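Local coordinates for protein thiosulfate sulfurtransferase YnjE (PDB 2WLR) that catalyses the transfer of sulfur from thiosulfate to cyanide, yielding thiocyanate and sulfite, at residues A216-Q221 and Q271-M276; G338-R341 and D345-A348; M376-R379 and N385-V388. All coordinates share one frame; numbering follows the deposited sequence.

Interactions 1 and 3 meet in the parallel sheet of the third rhodanese domain: strands 273-274 and 386-389 are neighbours in it, joined by backbone bonds of Leu272 and Leu274 with Val388. Interaction 1 is the buried one and crosses from the second domain, setting an amide against a selenomethionine end, with a guanidinium near its methyl. Interaction 3, partly buried, stays inside the third domain and is essentially apolar packing between helix and strand. Interaction 2 lies about 20 Å from interaction 1, centre to centre, at the start of helix 343-351, and mixes a water-mediated charge pair with aliphatic packing. Its Met340 touches Tyr377 on the helix used by interaction 3.

Interaction 1: A216-Q221 and Q271-M276; sequences AARVAQ and QLMLDM
Gln221 meets Leu272 and Met273 where two rhodanese domains face each other: helix 213-226 of the second domain looks onto strand 273-274, at the margin of the parallel sheet of the third. Starting at CB, the Gln221 chain first runs with CG anti to the backbone N (chi1 -176°), then bends about the CB-CG bond (chi2 -84°), which swings the amide across to the strand. On the way it packs against Phe375 and Val388 of the third domain. Its CD lies 3.9 Å from CE of Met273, a selenomethionine, and OE1 comes closer still, 3.2 Å from the same methyl. The last atom, NE2, passes 3.6 Å from Met273 SE and ends 2.8 Å from Leu272 O. The selenoether of Met273, bent at its middle and last torsions, is therefore laid against both polar ends of one amide. Trimming this residue to an alanine would probably open a gap beside the selenium and its methyl, leaving Leu272 O without its amide neighbour and the Met273 methyl freer to turn.

Arg218, one helical turn earlier, approaches the same methyl from another side, and its chain crosses Met273 at about a right angle. Its polar end is held by others: NE forms a salt bridge with Glu178 and NH2 one with Asp390. Its side chain lies about 6 Å from a bound HEPES molecule (EPE) and about 9 Å from that of Arg370, a probable substrate-binding residue. Met273 CE sits 4.1 Å from Arg218 NH1, oblique to the guanidinium.

Interaction 2: G338-R341 and D345-A348; sequences GTMR and DITA
Arg341 and Asp345 face each other across the short link that leads into helix 343-351, with one water between them. The water accepts from Arg341 NE at 3.0 Å, lying in the guanidinium plane at its edge, and donates to Asp345 OD2 at 2.8 Å. The direct salt bridge is long, 4.0 Å from Arg341 NH2 to Asp345 OD2. Both the water bond and the salt bridge depend on OD2, whose placement is less sure. Planes of guanidinium and carboxylate are turned 48° apart, and it is Asp345 CB, 3.8 Å from Arg341 NH2, that lies over one guanidinium face. A bend at chi3 (72°) in the otherwise extended end of the arginine turns its tip toward the helix.

Beside this polar pair runs an aliphatic one. Ile346 reaches out with its CG1 branch, and CD1 rests 3.8 Å from Met340 CG, the two side chains crossing at about a right angle. The same CD1 also touches the backbone, 3.4 Å from Arg341 O.

Further out, Arg341 NH1 is held by the carbonyl O of Asp332. The carboxylate near this helix start would probably be stabilised by the helix dipole. Met340 N binds Asp235 OD1 and Thr339 OG1 bonds with Ser28 OG, tying the loop to both other rhodanese domains. What results, where all three domains come together, is a loop leading into helix 343-351 of the alpha/beta rhodanese fold, with OG of Ser342, the residue just before the helix, taking the Asp345 N-H, as an N-cap does.

Interaction 3: M376-R379 and N385-V388; sequences MYAR and NVSV
Val386 is turned so that CG1 stands anti to its carbonyl carbon (chi1 -71°), leaving CG2 between the backbone N and the carbonyl. This rotation presents both methyls to helix 369-380. CG1 meets Ala378 CB at 3.9 Å, methyl to methyl, with the CB of each residue directed at the other segment. CG2 lies alongside the helix backbone, 4.4 Å from Arg379 N. Because Ala378 offers nothing beyond its CB, the branched valine can lie close to the helix; the nearest alpha carbons, those of Arg379 and Val386, are 7.2 Å apart.

No hydrogen bond or salt bridge joins the segments, and they bury just 90 Å² together. Arg379, its chain extended as far as NE, leads away from the strand and gives NH1 to the carbonyl O of Val231 in the second rhodanese domain. Phe363, on strand 360-363, touches both Ala378 and Val386, and Phe375, one turn back on the helix, also packs on the valine, so the small methyl pair belongs to a wider apolar layer.

Strand 360-363, helix 369-380 and strand 386-389 follow one another in the chain, and the two strands are parallel neighbours in the sheet. The pair thus closes a beta-alpha-beta crossover of the rhodanese fold, in which the loop between the first strand and the helix carries Cys365, the active-site residue that forms the persulfide.

Interaction 1: A216-Q221 and Q271-M276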
loop_
_atom_site.group_PDB
_atom_site.type_symbol
_atom_site.label_atom_id
_atom_site.label_comp_id
_atom_site.label_asym_id
_atom_site.label_seq_id
_atom_site.Cartn_x
_atom_site.Cartn_y
_atom_site.Cartn_z
ATOM N N ALA A 216 1.173 -1.648 -10.539
ATOM C CA ALA A 216 -0.251 -1.390 -10.455
ATOM C C ALA A 216 -0.531 0.002 -9.872
ATOM O O ALA A 216 -1.423 0.720 -10.340
ATOM C CB ALA A 216 -0.929 -2.461 -9.632
ATOM N N ALA A 217 0.247 0.401 -8.866
ATOM C CA ALA A 217 0.049 1.658 -8.216
ATOM C C ALA A 217 0.326 2.833 -9.133
ATOM O O ALA A 217 -0.330 3.870 -9.071
ATOM C CB ALA A 217 0.912 1.785 -6.947
ATOM N N ARG A 218 1.340 2.680 -9.971
ATOM C CA ARG A 218 1.681 3.727 -10.923
ATOM C C ARG A 218 0.531 3.989 -11.857
ATOM O O ARG A 218 0.143 5.145 -12.070
ATOM C CB ARG A 218 2.957 3.322 -11.669
ATOM C CG ARG A 218 3.332 4.260 -12.822
ATOM C CD ARG A 218 3.644 5.660 -12.377
ATOM N NE ARG A 218 4.400 6.365 -13.416
ATOM C CZ ARG A 218 4.723 7.657 -13.403
ATOM N NH1 ARG A 218 4.310 8.461 -12.441
ATOM N NH2 ARG A 218 5.442 8.158 -14.427
ATOM N N VAL A 219 -0.009 2.912 -12.434
ATOM C CA VAL A 219 -1.155 3.040 -13.329
ATOM C C VAL A 219 -2.331 3.616 -12.547
ATOM O O VAL A 219 -3.033 4.501 -13.023
ATOM C CB VAL A 219 -1.522 1.703 -13.960
ATOM C CG1 VAL A 219 -2.769 1.810 -14.834
ATOM C CG2 VAL A 219 -0.361 1.171 -14.795
ATOM N N ALA A 220 -2.552 3.136 -11.329
ATOM C CA ALA A 220 -3.669 3.598 -10.547
ATOM C C ALA A 220 -3.631 5.072 -10.271
ATOM O O ALA A 220 -4.662 5.748 -10.376
ATOM C CB ALA A 220 -3.738 2.815 -9.206
ATOM N N GLN A 221 -2.495 5.592 -9.822
ATOM C CA GLN A 221 -2.416 6.985 -9.452
ATOM C C GLN A 221 -2.663 7.869 -10.683
ATOM O O GLN A 221 -3.323 8.914 -10.596
ATOM C CB GLN A 221 -1.073 7.292 -8.786
ATOM C CG GLN A 221 -0.896 8.736 -8.257
ATOM C CD GLN A 221 -0.438 9.736 -9.322
ATOM O OE1 GLN A 221 -0.029 9.350 -10.384
ATOM N NE2 GLN A 221 -0.557 11.033 -9.023
ATOM N N GLN A 271 -4.568 18.053 -9.056
ATOM C CA GLN A 271 -3.797 18.272 -7.830
ATOM C C GLN A 271 -3.056 16.991 -7.330
ATOM O O GLN A 271 -2.211 17.056 -6.448
ATOM C CB GLN A 271 -4.707 18.883 -6.718
ATOM C CG GLN A 271 -5.642 17.935 -6.004
ATOM C CD GLN A 271 -6.776 17.376 -6.844
ATOM O OE1 GLN A 271 -7.055 17.871 -7.955
ATOM N NE2 GLN A 271 -7.465 16.380 -6.315
ATOM N N LEU A 272 -3.384 15.833 -7.899
ATOM C CA LEU A 272 -2.746 14.572 -7.487
ATOM C C LEU A 272 -1.357 14.406 -8.077
ATOM O O LEU A 272 -0.620 13.506 -7.655
ATOM C CB LEU A 272 -3.603 13.366 -7.855
ATOM C CG LEU A 272 -5.014 13.366 -7.248
ATOM C CD1 LEU A 272 -5.782 12.133 -7.640
ATOM C CD2 LEU A 272 -4.954 13.554 -5.741
HETATM N N MSE A 273 -0.980 15.250 -9.031
HETATM C CA MSE A 273 0.353 15.225 -9.614
HETATM C C MSE A 273 0.975 16.602 -9.506
HETATM O O MSE A 273 0.312 17.615 -9.752
HETATM C CB MSE A 273 0.338 14.815 -11.083
HETATM C CG MSE A 273 1.695 14.285 -11.558
HETATM SE SE MSE A 273 2.119 12.491 -10.873
HETATM C CE MSE A 273 1.504 11.447 -12.276
ATOM N N LEU A 274 2.233 16.642 -9.103
ATOM C CA LEU A 274 2.976 17.886 -9.063
ATOM C C LEU A 274 4.057 17.904 -10.107
ATOM O O LEU A 274 4.656 16.875 -10.442
ATOM C CB LEU A 274 3.618 18.127 -7.704
ATOM C CG LEU A 274 2.733 18.175 -6.490
ATOM C CD1 LEU A 274 3.569 18.713 -5.321
ATOM C CD2 LEU A 274 1.494 19.045 -6.654
ATOM N N ASP A 275 4.314 19.111 -10.606
ATOM C CA ASP A 275 5.459 19.366 -11.438
ATOM C C ASP A 275 6.645 19.853 -10.584
ATOM O O ASP A 275 6.534 19.998 -9.374
ATOM C CB ASP A 275 5.110 20.347 -12.574
ATOM C CG ASP A 275 4.885 21.782 -12.118
ATOM O OD1 ASP A 275 5.279 22.208 -11.004
ATOM O OD2 ASP A 275 4.309 22.532 -12.953
HETATM N N MSE A 276 7.779 20.112 -11.239
HETATM C CA MSE A 276 8.993 20.427 -10.494
HETATM C C MSE A 276 8.894 21.672 -9.637
HETATM O O MSE A 276 9.368 21.685 -8.505
HETATM C CB MSE A 276 10.172 20.563 -11.432
HETATM C CG MSE A 276 11.485 20.809 -10.713
HETATM SE SE MSE A 276 12.993 20.412 -11.867
HETATM C CE MSE A 276 12.569 21.716 -13.241
#

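Interaction 2: G338-R341 and D345-A348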
loop_
_atom_site.group_PDB
_atom_site.type_symbol
_atom_site.label_atom_id
_atom_site.label_comp_id
_atom_site.label_asym_id
_atom_site.label_seq_id
_atom_site.Cartn_x
_atom_site.Cartn_y
_atom_site.Cartn_z
ATOM N N GLY A 338 3.589 -9.610 1.762
ATOM C CA GLY A 338 3.594 -8.636 0.703
ATOM C C GLY A 338 2.511 -7.568 0.779
ATOM O O GLY A 338 2.526 -6.635 0.011
ATOM N N THR A 339 1.607 -7.717 1.740
ATOM C CA THR A 339 0.528 -6.766 1.947
ATOM C C THR A 339 1.001 -5.510 2.654
ATOM O O THR A 339 2.063 -5.500 3.239
ATOM C CB THR A 339 -0.626 -7.431 2.745
ATOM O OG1 THR A 339 -0.166 -7.853 4.039
ATOM C CG2 THR A 339 -1.217 -8.597 1.956
HETATM N N MSE A 340 0.193 -4.458 2.617
HETATM C CA MSE A 340 0.552 -3.184 3.224
HETATM C C MSE A 340 0.682 -3.329 4.716
HETATM O O MSE A 340 -0.243 -3.809 5.409
HETATM C CB MSE A 340 -0.503 -2.104 2.900
HETATM C CG MSE A 340 -0.082 -0.708 3.353
HETATM SE SE MSE A 340 -1.533 0.528 3.495
HETATM C CE MSE A 340 -2.304 -0.216 5.096
ATOM N N ARG A 341 1.813 -2.856 5.268
ATOM C CA ARG A 341 2.007 -2.799 6.724
ATOM C C ARG A 341 0.967 -1.916 7.390
ATOM O O ARG A 341 0.370 -1.058 6.734
ATOM C CB ARG A 341 3.385 -2.250 7.067
ATOM C CG ARG A 341 4.496 -3.213 6.783
ATOM C CD ARG A 341 5.813 -2.548 7.133
ATOM N NE ARG A 341 5.986 -2.435 8.572
ATOM C CZ ARG A 341 6.872 -1.654 9.171
ATOM N NH1 ARG A 341 7.679 -0.866 8.461
ATOM N NH2 ARG A 341 6.959 -1.666 10.495
ATOM N N ASP A 345 2.008 1.806 11.825
ATOM C CA ASP A 345 3.436 1.657 11.648
ATOM C C ASP A 345 3.970 2.599 10.556
ATOM O O ASP A 345 4.991 3.235 10.734
ATOM C CB ASP A 345 3.771 0.210 11.344
ATOM C CG ASP A 345 3.388 -0.733 12.484
ATOM O OD1 ASP A 345 3.073 -0.247 13.600
ATOM O OD2 ASP A 345 3.388 -1.960 12.241
ATOM N N ILE A 346 3.262 2.711 9.442
ATOM C CA ILE A 346 3.634 3.657 8.400
ATOM C C ILE A 346 3.596 5.081 8.952
ATOM O O ILE A 346 4.529 5.870 8.715
ATOM C CB ILE A 346 2.735 3.486 7.138
ATOM C CG1 ILE A 346 2.988 2.106 6.537
ATOM C CG2 ILE A 346 3.019 4.555 6.118
ATOM C CD1 ILE A 346 2.049 1.635 5.415
ATOM N N THR A 347 2.525 5.413 9.665
ATOM C CA THR A 347 2.422 6.711 10.291
ATOM C C THR A 347 3.623 7.018 11.182
ATOM O O THR A 347 4.172 8.102 11.110
ATOM C CB THR A 347 1.115 6.863 11.055
ATOM O OG1 THR A 347 0.029 6.597 10.155
ATOM C CG2 THR A 347 0.985 8.260 11.651
ATOM N N ALA A 348 4.052 6.048 11.967
ATOM C CA ALA A 348 5.187 6.273 12.888
ATOM C C ALA A 348 6.490 6.471 12.144
ATOM O O ALA A 348 7.325 7.319 12.522
ATOM C CB ALA A 348 5.304 5.114 13.827
HETATM O O HOH W 1 4.955 -3.923 10.965
#

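Interaction 3: M376-R379 and N385-V388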
loop_
_atom_site.group_PDB
_atom_site.type_symbol
_atom_site.label_atom_id
_atom_site.label_comp_id
_atom_site.label_asym_id
_atom_site.label_seq_id
_atom_site.Cartn_x
_atom_site.Cartn_y
_atom_site.Cartn_z
HETATM N N MSE A 376 -0.845 5.547 -2.933
HETATM C CA MSE A 376 -2.043 4.718 -2.745
HETATM C C MSE A 376 -2.259 4.305 -1.304
HETATM O O MSE A 376 -3.387 4.297 -0.837
HETATM C CB MSE A 376 -2.049 3.517 -3.691
HETATM C CG MSE A 376 -2.068 3.849 -5.168
HETATM SE SE MSE A 376 -3.691 4.778 -5.731
HETATM C CE MSE A 376 -4.908 3.225 -5.702
ATOM N N TYR A 377 -1.195 3.948 -0.597
ATOM C CA TYR A 377 -1.321 3.644 0.832
ATOM C C TYR A 377 -1.791 4.875 1.644
ATOM O O TYR A 377 -2.723 4.778 2.412
ATOM C CB TYR A 377 -0.020 3.096 1.384
ATOM C CG TYR A 377 0.438 1.776 0.787
ATOM C CD1 TYR A 377 -0.471 0.908 0.138
ATOM C CD2 TYR A 377 1.776 1.419 0.810
ATOM C CE1 TYR A 377 -0.063 -0.283 -0.404
ATOM C CE2 TYR A 377 2.177 0.208 0.272
ATOM C CZ TYR A 377 1.248 -0.622 -0.334
ATOM O OH TYR A 377 1.675 -1.819 -0.878
ATOM N N ALA A 378 -1.172 6.034 1.431
ATOM C CA ALA A 378 -1.580 7.247 2.149
ATOM C C ALA A 378 -3.023 7.625 1.856
ATOM O O ALA A 378 -3.737 8.042 2.724
ATOM C CB ALA A 378 -0.649 8.409 1.758
ATOM N N ARG A 379 -3.456 7.442 0.605
ATOM C CA ARG A 379 -4.842 7.659 0.226
ATOM C C ARG A 379 -5.784 6.739 1.026
ATOM O O ARG A 379 -6.775 7.205 1.615
ATOM C CB ARG A 379 -4.988 7.425 -1.272
ATOM C CG ARG A 379 -6.408 7.554 -1.793
ATOM C CD ARG A 379 -6.454 7.268 -3.280
ATOM N NE ARG A 379 -7.801 7.148 -3.853
ATOM C CZ ARG A 379 -8.354 6.034 -4.323
ATOM N NH1 ARG A 379 -7.762 4.851 -4.232
ATOM N NH2 ARG A 379 -9.577 6.098 -4.847
ATOM N N ASN A 385 -4.235 15.311 1.664
ATOM C CA ASN A 385 -3.488 16.173 0.772
ATOM C C ASN A 385 -2.225 15.504 0.325
ATOM O O ASN A 385 -1.120 15.910 0.688
ATOM C CB ASN A 385 -3.127 17.496 1.461
ATOM C CG ASN A 385 -2.865 18.598 0.478
ATOM O OD1 ASN A 385 -2.905 18.370 -0.734
ATOM N ND2 ASN A 385 -2.609 19.816 0.981
ATOM N N VAL A 386 -2.387 14.491 -0.501
ATOM C CA VAL A 386 -1.242 13.755 -1.017
ATOM C C VAL A 386 -1.164 13.838 -2.539
ATOM O O VAL A 386 -2.169 14.030 -3.224
ATOM C CB VAL A 386 -1.201 12.284 -0.522
ATOM C CG1 VAL A 386 -0.833 12.205 0.985
ATOM C CG2 VAL A 386 -2.493 11.520 -0.831
ATOM N N SER A 387 0.034 13.679 -3.059
ATOM C CA SER A 387 0.284 13.709 -4.502
ATOM C C SER A 387 1.571 12.980 -4.823
ATOM O O SER A 387 2.301 12.523 -3.919
ATOM C CB SER A 387 0.409 15.125 -5.028
ATOM O OG SER A 387 1.497 15.809 -4.393
ATOM N N VAL A 388 1.862 12.879 -6.113
ATOM C CA VAL A 388 3.131 12.362 -6.593
ATOM C C VAL A 388 3.800 13.463 -7.396
ATOM O O VAL A 388 3.165 14.107 -8.234
ATOM C CB VAL A 388 2.973 11.103 -7.449
ATOM C CG1 VAL A 388 4.270 10.741 -8.147
ATOM C CG2 VAL A 388 2.443 9.936 -6.580
#